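Local coordinates for protein DNA polymerase sliding clamp (Archaeoglobus fulgidus, PDB 1RWZ) that forms a homotrimeric ring around DNA and probably serves as a moving platform that tethers the polymerase and other processing proteins during replication, at residues Phe184-Asp196 / Thr212-Val224. Sequence-based numbering, arbitrary orientation.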
ATOM      1  N   PHE A 184     -14.916 -34.049   0.552  1.00 18.05           N
ATOM      2  CA  PHE A 184     -15.764 -33.955  -0.632  1.00 18.35           C
ATOM      3  C   PHE A 184     -16.673 -35.175  -0.694  1.00 19.65           C
ATOM      4  O   PHE A 184     -16.207 -36.302  -0.541  1.00 19.65           O
ATOM      5  CB  PHE A 184     -14.885 -33.898  -1.880  1.00 18.27           C
ATOM      6  CG  PHE A 184     -15.650 -33.752  -3.162  1.00 17.73           C
ATOM      7  CD1 PHE A 184     -16.506 -32.669  -3.360  1.00 17.80           C
ATOM      8  CD2 PHE A 184     -15.486 -34.677  -4.190  1.00 17.73           C
ATOM      9  CE1 PHE A 184     -17.187 -32.507  -4.569  1.00 16.99           C
ATOM     10  CE2 PHE A 184     -16.160 -34.526  -5.400  1.00 17.59           C
ATOM     11  CZ  PHE A 184     -17.014 -33.438  -5.590  1.00 17.56           C
ATOM     12  N   ASN A 185     -17.962 -34.959  -0.938  1.00 19.65           N
ATOM     13  CA  ASN A 185     -18.900 -36.075  -0.983  1.00 20.30           C
ATOM     14  C   ASN A 185     -19.292 -36.518  -2.393  1.00 20.27           C
ATOM     15  O   ASN A 185     -20.103 -37.428  -2.557  1.00 20.98           O
ATOM     16  CB  ASN A 185     -20.143 -35.732  -0.155  1.00 20.29           C
ATOM     17  CG  ASN A 185     -21.080 -34.778  -0.865  1.00 20.08           C
ATOM     18  OD1 ASN A 185     -20.675 -34.028  -1.750  1.00 20.00           O
ATOM     19  ND2 ASN A 185     -22.343 -34.794  -0.465  1.00 20.60           N
ATOM     20  N   GLY A 186     -18.709 -35.881  -3.403  1.00 19.58           N
ATOM     21  CA  GLY A 186     -18.991 -36.241  -4.784  1.00 19.74           C
ATOM     22  C   GLY A 186     -20.407 -35.997  -5.278  1.00 20.00           C
ATOM     23  O   GLY A 186     -20.803 -36.541  -6.312  1.00 20.56           O
ATOM     24  N   GLY A 187     -21.170 -35.187  -4.552  1.00 19.68           N
ATOM     25  CA  GLY A 187     -22.536 -34.896  -4.953  1.00 19.34           C
ATOM     26  C   GLY A 187     -22.605 -34.189  -6.294  1.00 19.63           C
ATOM     27  O   GLY A 187     -21.715 -33.415  -6.642  1.00 20.08           O
ATOM     28  N   GLU A 188     -23.664 -34.451  -7.051  1.00 19.45           N
ATOM     29  CA  GLU A 188     -23.832 -33.824  -8.356  1.00 20.32           C
ATOM     30  C   GLU A 188     -24.657 -32.551  -8.224  1.00 19.14           C
ATOM     31  O   GLU A 188     -25.777 -32.580  -7.710  1.00 18.12           O
ATOM     32  CB  GLU A 188     -24.513 -34.792  -9.330  1.00 22.81           C
ATOM     33  CG  GLU A 188     -23.698 -36.049  -9.600  1.00 27.30           C
ATOM     34  CD  GLU A 188     -24.302 -36.920 -10.685  1.00 30.06           C
ATOM     35  OE1 GLU A 188     -25.489 -37.295 -10.561  1.00 32.09           O
ATOM     36  OE2 GLU A 188     -23.587 -37.233 -11.659  1.00 32.27           O
ATOM     37  N   ALA A 189     -24.094 -31.440  -8.686  1.00 17.69           N
ATOM     38  CA  ALA A 189     -24.764 -30.147  -8.617  1.00 17.69           C
ATOM     39  C   ALA A 189     -24.145 -29.162  -9.600  1.00 17.80           C
ATOM     40  O   ALA A 189     -22.964 -29.254  -9.932  1.00 17.22           O
ATOM     41  CB  ALA A 189     -24.676 -29.591  -7.202  1.00 17.45           C
ATOM     42  N   ARG A 190     -24.944 -28.203 -10.054  1.00 17.57           N
ATOM     43  CA  ARG A 190     -24.462 -27.209 -11.003  1.00 18.65           C
ATOM     44  C   ARG A 190     -25.348 -25.972 -10.908  1.00 18.20           C
ATOM     45  O   ARG A 190     -26.547 -26.051 -11.162  1.00 17.51           O
ATOM     46  CB  ARG A 190     -24.518 -27.795 -12.419  1.00 21.31           C
ATOM     47  CG  ARG A 190     -23.975 -26.912 -13.530  1.00 25.47           C
ATOM     48  CD  ARG A 190     -24.215 -27.580 -14.892  1.00 28.62           C
ATOM     49  NE  ARG A 190     -23.744 -26.767 -16.011  1.00 32.14           N
ATOM     50  CZ  ARG A 190     -22.477 -26.684 -16.403  1.00 33.11           C
ATOM     51  NH1 ARG A 190     -21.535 -27.370 -15.769  1.00 34.97           N
ATOM     52  NH2 ARG A 190     -22.149 -25.906 -17.425  1.00 33.92           N
ATOM     53  N   SER A 191     -24.759 -24.841 -10.528  1.00 17.44           N
ATOM     54  CA  SER A 191     -25.494 -23.579 -10.415  1.00 17.65           C
ATOM     55  C   SER A 191     -24.613 -22.415 -10.864  1.00 17.30           C
ATOM     56  O   SER A 191     -23.388 -22.518 -10.847  1.00 16.99           O
ATOM     57  CB  SER A 191     -25.944 -23.335  -8.969  1.00 17.38           C
ATOM     58  OG  SER A 191     -26.946 -24.250  -8.563  1.00 17.60           O
ATOM     59  N   MET A 192     -25.233 -21.310 -11.263  1.00 17.44           N
ATOM     60  CA  MET A 192     -24.481 -20.135 -11.700  1.00 18.18           C
ATOM     61  C   MET A 192     -24.689 -18.991 -10.711  1.00 17.39           C
ATOM     62  O   MET A 192     -25.791 -18.811 -10.194  1.00 16.16           O
ATOM     63  CB  MET A 192     -24.925 -19.704 -13.102  1.00 21.60           C
ATOM     64  CG  MET A 192     -24.116 -18.545 -13.666  1.00 25.79           C
ATOM     65  SD  MET A 192     -24.186 -18.456 -15.463  1.00 32.36           S
ATOM     66  CE  MET A 192     -22.540 -18.886 -15.883  1.00 32.13           C
ATOM     67  N   PHE A 193     -23.631 -18.222 -10.453  1.00 16.12           N
ATOM     68  CA  PHE A 193     -23.699 -17.118  -9.496  1.00 16.24           C
ATOM     69  C   PHE A 193     -22.964 -15.861  -9.928  1.00 16.43           C
ATOM     70  O   PHE A 193     -22.095 -15.900 -10.800  1.00 16.21           O
ATOM     71  CB  PHE A 193     -23.119 -17.546  -8.139  1.00 15.06           C
ATOM     72  CG  PHE A 193     -23.764 -18.767  -7.563  1.00 14.71           C
ATOM     73  CD1 PHE A 193     -23.170 -20.020  -7.711  1.00 13.25           C
ATOM     74  CD2 PHE A 193     -24.987 -18.672  -6.908  1.00 13.38           C
ATOM     75  CE1 PHE A 193     -23.793 -21.164  -7.216  1.00 13.64           C
ATOM     76  CE2 PHE A 193     -25.622 -19.806  -6.410  1.00 13.63           C
ATOM     77  CZ  PHE A 193     -25.025 -21.057  -6.566  1.00 14.53           C
ATOM     78  N   SER A 194     -23.318 -14.750  -9.288  1.00 17.00           N
ATOM     79  CA  SER A 194     -22.699 -13.455  -9.542  1.00 18.85           C
ATOM     80  C   SER A 194     -21.321 -13.373  -8.898  1.00 18.90           C
ATOM     81  O   SER A 194     -21.177 -13.586  -7.692  1.00 19.39           O
ATOM     82  CB  SER A 194     -23.571 -12.334  -8.978  1.00 20.28           C
ATOM     83  OG  SER A 194     -22.782 -11.195  -8.666  1.00 24.66           O
ATOM     84  N   VAL A 195     -20.315 -13.048  -9.702  1.00 18.80           N
ATOM     85  CA  VAL A 195     -18.946 -12.925  -9.209  1.00 19.37           C
ATOM     86  C   VAL A 195     -18.808 -11.754  -8.239  1.00 20.10           C
ATOM     87  O   VAL A 195     -18.046 -11.834  -7.275  1.00 19.98           O
ATOM     88  CB  VAL A 195     -17.943 -12.730 -10.376  1.00 19.72           C
ATOM     89  CG1 VAL A 195     -16.555 -12.398  -9.833  1.00 20.82           C
ATOM     90  CG2 VAL A 195     -17.872 -13.994 -11.214  1.00 20.15           C
ATOM     91  N   ASP A 196     -19.544 -10.671  -8.489  1.00 19.85           N
ATOM     92  CA  ASP A 196     -19.479  -9.489  -7.628  1.00 21.18           C
ATOM     93  C   ASP A 196     -19.710  -9.830  -6.160  1.00 20.10           C
ATOM     94  O   ASP A 196     -18.947  -9.402  -5.285  1.00 19.02           O
ATOM     95  CB  ASP A 196     -20.504  -8.435  -8.062  1.00 25.08           C
ATOM     96  CG  ASP A 196     -20.191  -7.827  -9.416  1.00 29.34           C
ATOM     97  OD1 ASP A 196     -19.030  -7.426  -9.639  1.00 31.38           O
ATOM     98  OD2 ASP A 196     -21.115  -7.735 -10.257  1.00 32.80           O
ATOM     99  N   THR A 212     -16.588 -24.359   3.667  1.00 11.10           N
ATOM    100  CA  THR A 212     -17.407 -25.518   3.356  1.00 11.48           C
ATOM    101  C   THR A 212     -18.490 -24.993   2.432  1.00 11.67           C
ATOM    102  O   THR A 212     -19.235 -24.078   2.794  1.00 11.39           O
ATOM    103  CB  THR A 212     -18.070 -26.109   4.609  1.00 12.11           C
ATOM    104  OG1 THR A 212     -17.055 -26.575   5.508  1.00 13.32           O
ATOM    105  CG2 THR A 212     -18.996 -27.278   4.230  1.00 13.94           C
ATOM    106  N   ILE A 213     -18.560 -25.563   1.239  1.00 11.01           N
ATOM    107  CA  ILE A 213     -19.554 -25.148   0.258  1.00 12.07           C
ATOM    108  C   ILE A 213     -20.660 -26.190   0.183  1.00 12.19           C
ATOM    109  O   ILE A 213     -20.377 -27.378   0.048  1.00 13.01           O
ATOM    110  CB  ILE A 213     -18.933 -25.035  -1.148  1.00 12.32           C
ATOM    111  CG1 ILE A 213     -17.742 -24.075  -1.122  1.00 12.75           C
ATOM    112  CG2 ILE A 213     -19.998 -24.575  -2.155  1.00 12.17           C
ATOM    113  CD1 ILE A 213     -16.948 -24.053  -2.421  1.00 13.86           C
ATOM    114  N   HIS A 214     -21.909 -25.743   0.288  1.00 12.34           N
ATOM    115  CA  HIS A 214     -23.068 -26.632   0.167  1.00 13.01           C
ATOM    116  C   HIS A 214     -23.687 -26.182  -1.155  1.00 12.91           C
ATOM    117  O   HIS A 214     -24.111 -25.034  -1.290  1.00 12.67           O
ATOM    118  CB  HIS A 214     -24.031 -26.416   1.334  1.00 14.55           C
ATOM    119  CG  HIS A 214     -23.445 -26.769   2.666  1.00 17.27           C
ATOM    120  ND1 HIS A 214     -23.353 -28.068   3.120  1.00 18.95           N
ATOM    121  CD2 HIS A 214     -22.887 -25.996   3.626  1.00 18.46           C
ATOM    122  CE1 HIS A 214     -22.764 -28.078   4.303  1.00 19.08           C
ATOM    123  NE2 HIS A 214     -22.470 -26.833   4.632  1.00 18.22           N
ATOM    124  N   LEU A 215     -23.730 -27.087  -2.126  1.00 13.32           N
ATOM    125  CA  LEU A 215     -24.207 -26.753  -3.460  1.00 13.75           C
ATOM    126  C   LEU A 215     -25.302 -27.645  -4.032  1.00 14.31           C
ATOM    127  O   LEU A 215     -25.277 -28.865  -3.868  1.00 14.84           O
ATOM    128  CB  LEU A 215     -23.009 -26.768  -4.416  1.00 13.64           C
ATOM    129  CG  LEU A 215     -23.152 -26.411  -5.897  1.00 13.85           C
ATOM    130  CD1 LEU A 215     -23.425 -24.921  -6.048  1.00 12.88           C
ATOM    131  CD2 LEU A 215     -21.861 -26.773  -6.626  1.00 13.54           C
ATOM    132  N   GLY A 216     -26.245 -27.013  -4.726  1.00 14.47           N
ATOM    133  CA  GLY A 216     -27.335 -27.732  -5.364  1.00 15.16           C
ATOM    134  C   GLY A 216     -27.443 -27.261  -6.807  1.00 16.11           C
ATOM    135  O   GLY A 216     -26.531 -26.612  -7.321  1.00 16.34           O
ATOM    136  N   THR A 217     -28.551 -27.575  -7.471  1.00 15.90           N
ATOM    137  CA  THR A 217     -28.744 -27.173  -8.862  1.00 15.76           C
ATOM    138  C   THR A 217     -29.875 -26.149  -8.936  1.00 16.59           C
ATOM    139  O   THR A 217     -31.020 -26.457  -8.603  1.00 16.33           O
ATOM    140  CB  THR A 217     -29.067 -28.404  -9.742  1.00 16.73           C
ATOM    141  OG1 THR A 217     -27.922 -29.268  -9.775  1.00 16.93           O
ATOM    142  CG2 THR A 217     -29.425 -27.986 -11.160  1.00 16.73           C
ATOM    143  N   ASN A 218     -29.527 -24.936  -9.362  1.00 16.24           N
ATOM    144  CA  ASN A 218     -30.453 -23.810  -9.460  1.00 17.19           C
ATOM    145  C   ASN A 218     -30.999 -23.464  -8.078  1.00 17.57           C
ATOM    146  O   ASN A 218     -32.149 -23.062  -7.920  1.00 17.00           O
ATOM    147  CB  ASN A 218     -31.590 -24.123 -10.438  1.00 18.58           C
ATOM    148  CG  ASN A 218     -31.096 -24.290 -11.859  1.00 19.79           C
ATOM    149  OD1 ASN A 218     -30.345 -23.453 -12.368  1.00 21.91           O
ATOM    150  ND2 ASN A 218     -31.511 -25.371 -12.508  1.00 20.21           N
ATOM    151  N   TYR A 219     -30.129 -23.613  -7.082  1.00 17.16           N
ATOM    152  CA  TYR A 219     -30.434 -23.356  -5.678  1.00 17.87           C
ATOM    153  C   TYR A 219     -29.389 -22.389  -5.136  1.00 16.67           C
ATOM    154  O   TYR A 219     -28.279 -22.310  -5.667  1.00 15.80           O
ATOM    155  CB  TYR A 219     -30.301 -24.653  -4.878  1.00 21.75           C
ATOM    156  CG  TYR A 219     -31.581 -25.326  -4.459  1.00 26.81           C
ATOM    157  CD1 TYR A 219     -31.617 -26.705  -4.265  1.00 29.88           C
ATOM    158  CD2 TYR A 219     -32.739 -24.595  -4.210  1.00 28.71           C
ATOM    159  CE1 TYR A 219     -32.774 -27.344  -3.831  1.00 32.45           C
ATOM    160  CE2 TYR A 219     -33.905 -25.223  -3.777  1.00 31.45           C
ATOM    161  CZ  TYR A 219     -33.914 -26.597  -3.591  1.00 33.06           C
ATOM    162  OH  TYR A 219     -35.070 -27.234  -3.185  1.00 36.11           O
ATOM    163  N   PRO A 220     -29.726 -21.644  -4.070  1.00 15.50           N
ATOM    164  CA  PRO A 220     -28.735 -20.714  -3.515  1.00 15.07           C
ATOM    165  C   PRO A 220     -27.564 -21.548  -2.997  1.00 14.59           C
ATOM    166  O   PRO A 220     -27.751 -22.689  -2.580  1.00 14.83           O
ATOM    167  CB  PRO A 220     -29.483 -20.053  -2.361  1.00 15.11           C
ATOM    168  CG  PRO A 220     -30.933 -20.111  -2.805  1.00 15.27           C
ATOM    169  CD  PRO A 220     -31.031 -21.498  -3.403  1.00 15.50           C
ATOM    170  N   VAL A 221     -26.361 -20.990  -3.033  1.00 14.40           N
ATOM    171  CA  VAL A 221     -25.204 -21.717  -2.528  1.00 13.57           C
ATOM    172  C   VAL A 221     -24.933 -21.253  -1.099  1.00 14.02           C
ATOM    173  O   VAL A 221     -25.175 -20.091  -0.761  1.00 13.48           O
ATOM    174  CB  VAL A 221     -23.948 -21.466  -3.417  1.00 13.05           C
ATOM    175  CG1 VAL A 221     -23.608 -19.975  -3.457  1.00 13.13           C
ATOM    176  CG2 VAL A 221     -22.763 -22.275  -2.895  1.00 13.12           C
ATOM    177  N   ARG A 222     -24.484 -22.175  -0.248  1.00 13.43           N
ATOM    178  CA  ARG A 222     -24.140 -21.840   1.129  1.00 14.16           C
ATOM    179  C   ARG A 222     -22.615 -21.886   1.209  1.00 13.06           C
ATOM    180  O   ARG A 222     -22.006 -22.892   0.848  1.00 13.38           O
ATOM    181  CB  ARG A 222     -24.704 -22.860   2.126  1.00 15.07           C
ATOM    182  CG  ARG A 222     -26.220 -22.891   2.277  1.00 18.46           C
ATOM    183  CD  ARG A 222     -26.609 -23.977   3.288  1.00 19.76           C
ATOM    184  NE  ARG A 222     -25.998 -23.744   4.595  1.00 22.00           N
ATOM    185  CZ  ARG A 222     -25.740 -24.690   5.496  1.00 22.90           C
ATOM    186  NH1 ARG A 222     -26.038 -25.960   5.243  1.00 23.41           N
ATOM    187  NH2 ARG A 222     -25.168 -24.367   6.652  1.00 22.90           N
ATOM    188  N   LEU A 223     -22.015 -20.795   1.669  1.00 12.28           N
ATOM    189  CA  LEU A 223     -20.568 -20.695   1.810  1.00 12.93           C
ATOM    190  C   LEU A 223     -20.283 -20.499   3.291  1.00 12.64           C
ATOM    191  O   LEU A 223     -20.416 -19.398   3.818  1.00 12.10           O
ATOM    192  CB  LEU A 223     -20.044 -19.505   1.001  1.00 13.28           C
ATOM    193  CG  LEU A 223     -20.356 -19.593  -0.498  1.00 14.27           C
ATOM    194  CD1 LEU A 223     -20.002 -18.279  -1.179  1.00 15.60           C
ATOM    195  CD2 LEU A 223     -19.588 -20.748  -1.124  1.00 13.68           C
ATOM    196  N   VAL A 224     -19.905 -21.578   3.963  1.00 12.32           N
ATOM    197  CA  VAL A 224     -19.635 -21.505   5.385  1.00 12.34           C
ATOM    198  C   VAL A 224     -18.148 -21.316   5.644  1.00 12.87           C
ATOM    199  O   VAL A 224     -17.356 -22.251   5.502  1.00 12.28           O
ATOM    200  CB  VAL A 224     -20.123 -22.779   6.102  1.00 13.09           C
ATOM    201  CG1 VAL A 224     -20.004 -22.617   7.614  1.00 13.72           C
ATOM    202  CG2 VAL A 224     -21.575 -23.061   5.715  1.00 14.28           C
TER
HETATM  203  O   HOH W   1     -28.036 -30.999  -7.472  1.00 29.72           O
HETATM  204  O   HOH W   2     -28.084 -21.739 -11.162  1.00 18.19           O
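Ser191 plugs through its hydroxyl into the loop 216-220 between the two hairpin strands. Its OG donates to Gly216 O at 2.7 Å, standing 42° out of the carbonyl plane. The same OG accepts from Asn218 N at 2.8 Å in a bent bond. Its first torsion sets OG opposite the carbonyl carbon of Ser191, where it can serve both backbone groups and clamp the loop across Thr217. One residue back the roles of the segments are exchanged, the loop supplying the hydroxyl and the strand the backbone N-H: Arg190 N donates to Thr217 OG1 at 3.2 Å. A water joins that same hydroxyl to Glu188 O, while a second water accepts from Met192 N and donates to Asn218 OD1.

Beyond these polar bonds, toward the strands of the hairpin, the contact becomes apolar. Ala189 CB sits 3.8 Å from Leu215 CG, and Leu215 CD1 reaches the rim of the Phe193 ring, close to its plane. Val221 lies over one face of that ring: its CG1 is 3.7 Å from the centroid of the Phe193 ring and 18° off the normal, a CH-pi contact displaced toward the rim. Val221 CB comes within 3.4 Å of Phe193 CZ.

Strands 210-215 and 221-227 are an antiparallel beta hairpin, and its connecting loop abuts strand 189-194, which belongs to another sheet of the C-terminal domain. The axes of 189-194 and 212-215 run at 94° with a closest approach of 8.5 Å, so the contact is nearly orthogonal packing within the clamp subunit rather than sheet extension.

Strand 189-194 is itself held by backbone hydrogen bonds of Ala189, Ser191 and Phe193 to strand 151-157. Phe154 from that strand meets the Phe193 ring edge-to-face, and Leu238 also touches it. Arg190 turns its guanidinium elsewhere, to a salt bridge with Glu243.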